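Local coordinates for protein carbohydrate binding family 6 (Clostridium thermocellum, PDB 5A8C) that probably hydrolyses terminal alpha-L-arabinofuranosyl linkages, as a family 43 glycoside hydrolase built on a five-bladed beta-propeller, at residues V107-K112 and L190-I195. Numbering follows the deposited sequence.
Sequences VYRNNK and LGNDMI
Asn110 ND2 gives the one bond of ordinary strength between the segments, reaching the backbone O of Asn192 at 3.1 Å. It is nearly straight, 167° at the hydrogen, lies in the carbonyl plane and leaves Asn110 close to its own amide plane. On the other branch of the amide, Asn110 OD1 takes a short 2.6 Å bond from a water that also turns weakly toward Asn192 O, while ND2 has a further hydrogen-bond partner in Tyr114 OH.

The Arg109 contacts are softer. Its side chain runs straight out, CG anti to the backbone N (chi1 -166°) and extended through to NE, which carries the guanidinium across to the turn. At the edge of that group, Arg109 NH1 points in plane at Met194 SD, a weak N-H...S bond of 3.4 Å. Arg109 NH2 makes a weak, bent bond to Asn192 OD1, with the amide turned 59° from the guanidinium, and a stronger one to Gly171 O. Asn192 CA sits over one guanidinium face. A second water accepts from Arg109 NH1 and lies within hydrogen-bonding distance of Leu190 O and Asn192 OD1, bridging the arginine to the turn.

This is a seam between neighbouring antiparallel sheets of the five-bladed propeller: strand 104-109 ends in the hairpin that leads to strand 112-118, and Gly191-Met194 is a type I turn in the loop after strand 185-190.

Apolar contact comes from Met194, whose chain is bent at chi2 and chi3 and crosses Arg109 at about a right angle. Met194 CG lies 3.7 Å from Arg109 CD, while Met194 CE meets Val107 CG1 at 3.8 Å, with Val165 and Ala173 also touching the methionine.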
loop_
_atom_site.group_PDB
_atom_site.type_symbol
_atom_site.label_atom_id
_atom_site.label_comp_id
_atom_site.label_asym_id
_atom_site.label_seq_id
_atom_site.Cartn_x
_atom_site.Cartn_y
_atom_site.Cartn_z
ATOM N N VAL A 107 5.132 -6.970 -5.529
ATOM C CA VAL A 107 5.820 -8.211 -5.121
ATOM C C VAL A 107 6.785 -8.578 -6.247
ATOM O O VAL A 107 6.433 -8.545 -7.421
ATOM C CB VAL A 107 4.820 -9.366 -4.877
ATOM C CG1 VAL A 107 5.559 -10.615 -4.473
ATOM C CG2 VAL A 107 3.829 -8.984 -3.818
ATOM N N TYR A 108 8.003 -8.997 -5.843
ATOM C CA TYR A 108 8.990 -9.594 -6.753
ATOM C C TYR A 108 8.989 -11.114 -6.526
ATOM O O TYR A 108 9.268 -11.553 -5.421
ATOM C CB TYR A 108 10.358 -8.978 -6.490
ATOM C CG TYR A 108 11.506 -9.567 -7.274
ATOM C CD1 TYR A 108 11.501 -9.610 -8.664
ATOM C CD2 TYR A 108 12.640 -10.078 -6.629
ATOM C CE1 TYR A 108 12.570 -10.119 -9.397
ATOM C CE2 TYR A 108 13.692 -10.599 -7.359
ATOM C CZ TYR A 108 13.659 -10.622 -8.731
ATOM O OH TYR A 108 14.729 -11.164 -9.407
ATOM N N ARG A 109 8.579 -11.854 -7.556
ATOM C CA ARG A 109 8.507 -13.326 -7.424
ATOM C C ARG A 109 8.733 -13.914 -8.780
ATOM O O ARG A 109 8.319 -13.311 -9.790
ATOM C CB ARG A 109 7.135 -13.763 -6.889
ATOM C CG ARG A 109 7.120 -15.217 -6.425
ATOM C CD ARG A 109 5.810 -15.671 -5.903
ATOM N NE ARG A 109 5.959 -16.970 -5.276
ATOM C CZ ARG A 109 4.983 -17.661 -4.701
ATOM N NH1 ARG A 109 3.762 -17.210 -4.686
ATOM N NH2 ARG A 109 5.266 -18.831 -4.149
ATOM N N ASN A 110 9.344 -15.087 -8.875
ATOM C CA ASN A 110 9.491 -15.726 -10.195
ATOM C C ASN A 110 10.293 -14.871 -11.137
ATOM O O ASN A 110 10.125 -15.008 -12.342
ATOM C CB ASN A 110 8.107 -16.052 -10.869
ATOM C CG ASN A 110 7.109 -16.732 -9.931
ATOM O OD1 ASN A 110 7.517 -17.643 -9.181
ATOM N ND2 ASN A 110 5.808 -16.306 -9.972
ATOM N N ASN A 111 11.156 -14.022 -10.619
ATOM C CA ASN A 111 11.915 -13.087 -11.409
ATOM C C ASN A 111 11.016 -12.166 -12.255
ATOM O O ASN A 111 11.436 -11.652 -13.311
ATOM C CB ASN A 111 12.942 -13.763 -12.293
ATOM C CG ASN A 111 14.036 -12.843 -12.738
ATOM O OD1 ASN A 111 14.465 -11.938 -12.009
ATOM N ND2 ASN A 111 14.508 -13.080 -13.908
ATOM N N LYS A 112 9.846 -11.849 -11.728
ATOM C CA LYS A 112 8.883 -10.933 -12.332
ATOM C C LYS A 112 8.358 -10.024 -11.234
ATOM O O LYS A 112 8.535 -10.268 -10.033
ATOM C CB LYS A 112 7.716 -11.680 -13.010
ATOM C CG LYS A 112 8.167 -12.499 -14.208
ATOM C CD LYS A 112 7.036 -13.307 -14.870
ATOM C CE LYS A 112 7.654 -14.448 -15.668
ATOM N NZ LYS A 112 8.282 -15.437 -14.759
ATOM N N LEU A 190 -3.289 -16.658 -3.228
ATOM C CA LEU A 190 -2.958 -16.574 -4.645
ATOM C C LEU A 190 -2.164 -17.775 -5.067
ATOM O O LEU A 190 -1.365 -18.319 -4.294
ATOM C CB LEU A 190 -2.167 -15.298 -4.963
ATOM C CG LEU A 190 -2.793 -13.966 -4.537
ATOM C CD1 LEU A 190 -1.929 -12.831 -5.011
ATOM C CD2 LEU A 190 -4.213 -13.842 -4.998
ATOM N N GLY A 191 -2.339 -18.190 -6.321
ATOM C CA GLY A 191 -1.497 -19.219 -6.866
ATOM C C GLY A 191 -0.057 -18.777 -6.992
ATOM O O GLY A 191 0.267 -17.572 -6.979
ATOM N N ASN A 192 0.835 -19.754 -7.185
ATOM C CA ASN A 192 2.258 -19.428 -7.320
ATOM C C ASN A 192 2.514 -18.543 -8.548
ATOM O O ASN A 192 3.509 -17.816 -8.544
ATOM C CB ASN A 192 3.117 -20.678 -7.400
ATOM C CG ASN A 192 3.228 -21.416 -6.049
ATOM O OD1 ASN A 192 2.789 -20.917 -5.006
ATOM N ND2 ASN A 192 3.824 -22.575 -6.079
ATOM N N ASP A 193 1.644 -18.574 -9.560
ATOM C CA ASP A 193 1.784 -17.686 -10.715
ATOM C C ASP A 193 1.373 -16.268 -10.423
ATOM O O ASP A 193 1.569 -15.403 -11.301
ATOM C CB ASP A 193 1.043 -18.240 -11.928
ATOM C CG ASP A 193 -0.511 -18.281 -11.825
ATOM O OD1 ASP A 193 -1.109 -17.620 -10.951
ATOM O OD2 ASP A 193 -1.115 -18.927 -12.734
ATOM N N MET A 194 0.823 -15.977 -9.250
ATOM C CA MET A 194 0.540 -14.653 -8.762
ATOM C C MET A 194 -0.550 -13.903 -9.514
ATOM O O MET A 194 -0.862 -12.748 -9.208
ATOM C CB MET A 194 1.806 -13.812 -8.670
ATOM C CG MET A 194 2.814 -14.412 -7.719
ATOM S SD MET A 194 2.246 -14.490 -5.992
ATOM C CE MET A 194 2.678 -12.832 -5.440
ATOM N N ILE A 195 -1.248 -14.602 -10.431
ATOM C CA ILE A 195 -2.286 -14.001 -11.290
ATOM C C ILE A 195 -3.575 -14.807 -11.234
ATOM O O ILE A 195 -4.428 -14.653 -12.099
ATOM C CB ILE A 195 -1.784 -13.799 -12.740
ATOM C CG1 ILE A 195 -1.433 -15.143 -13.401
ATOM C CG2 ILE A 195 -0.629 -12.830 -12.773
ATOM C CD1 ILE A 195 -1.271 -15.013 -14.891
HETATM O O HOH W 1 1.353 -18.769 -3.864
HETATM O O HOH W 2 6.302 -19.604 -7.888
#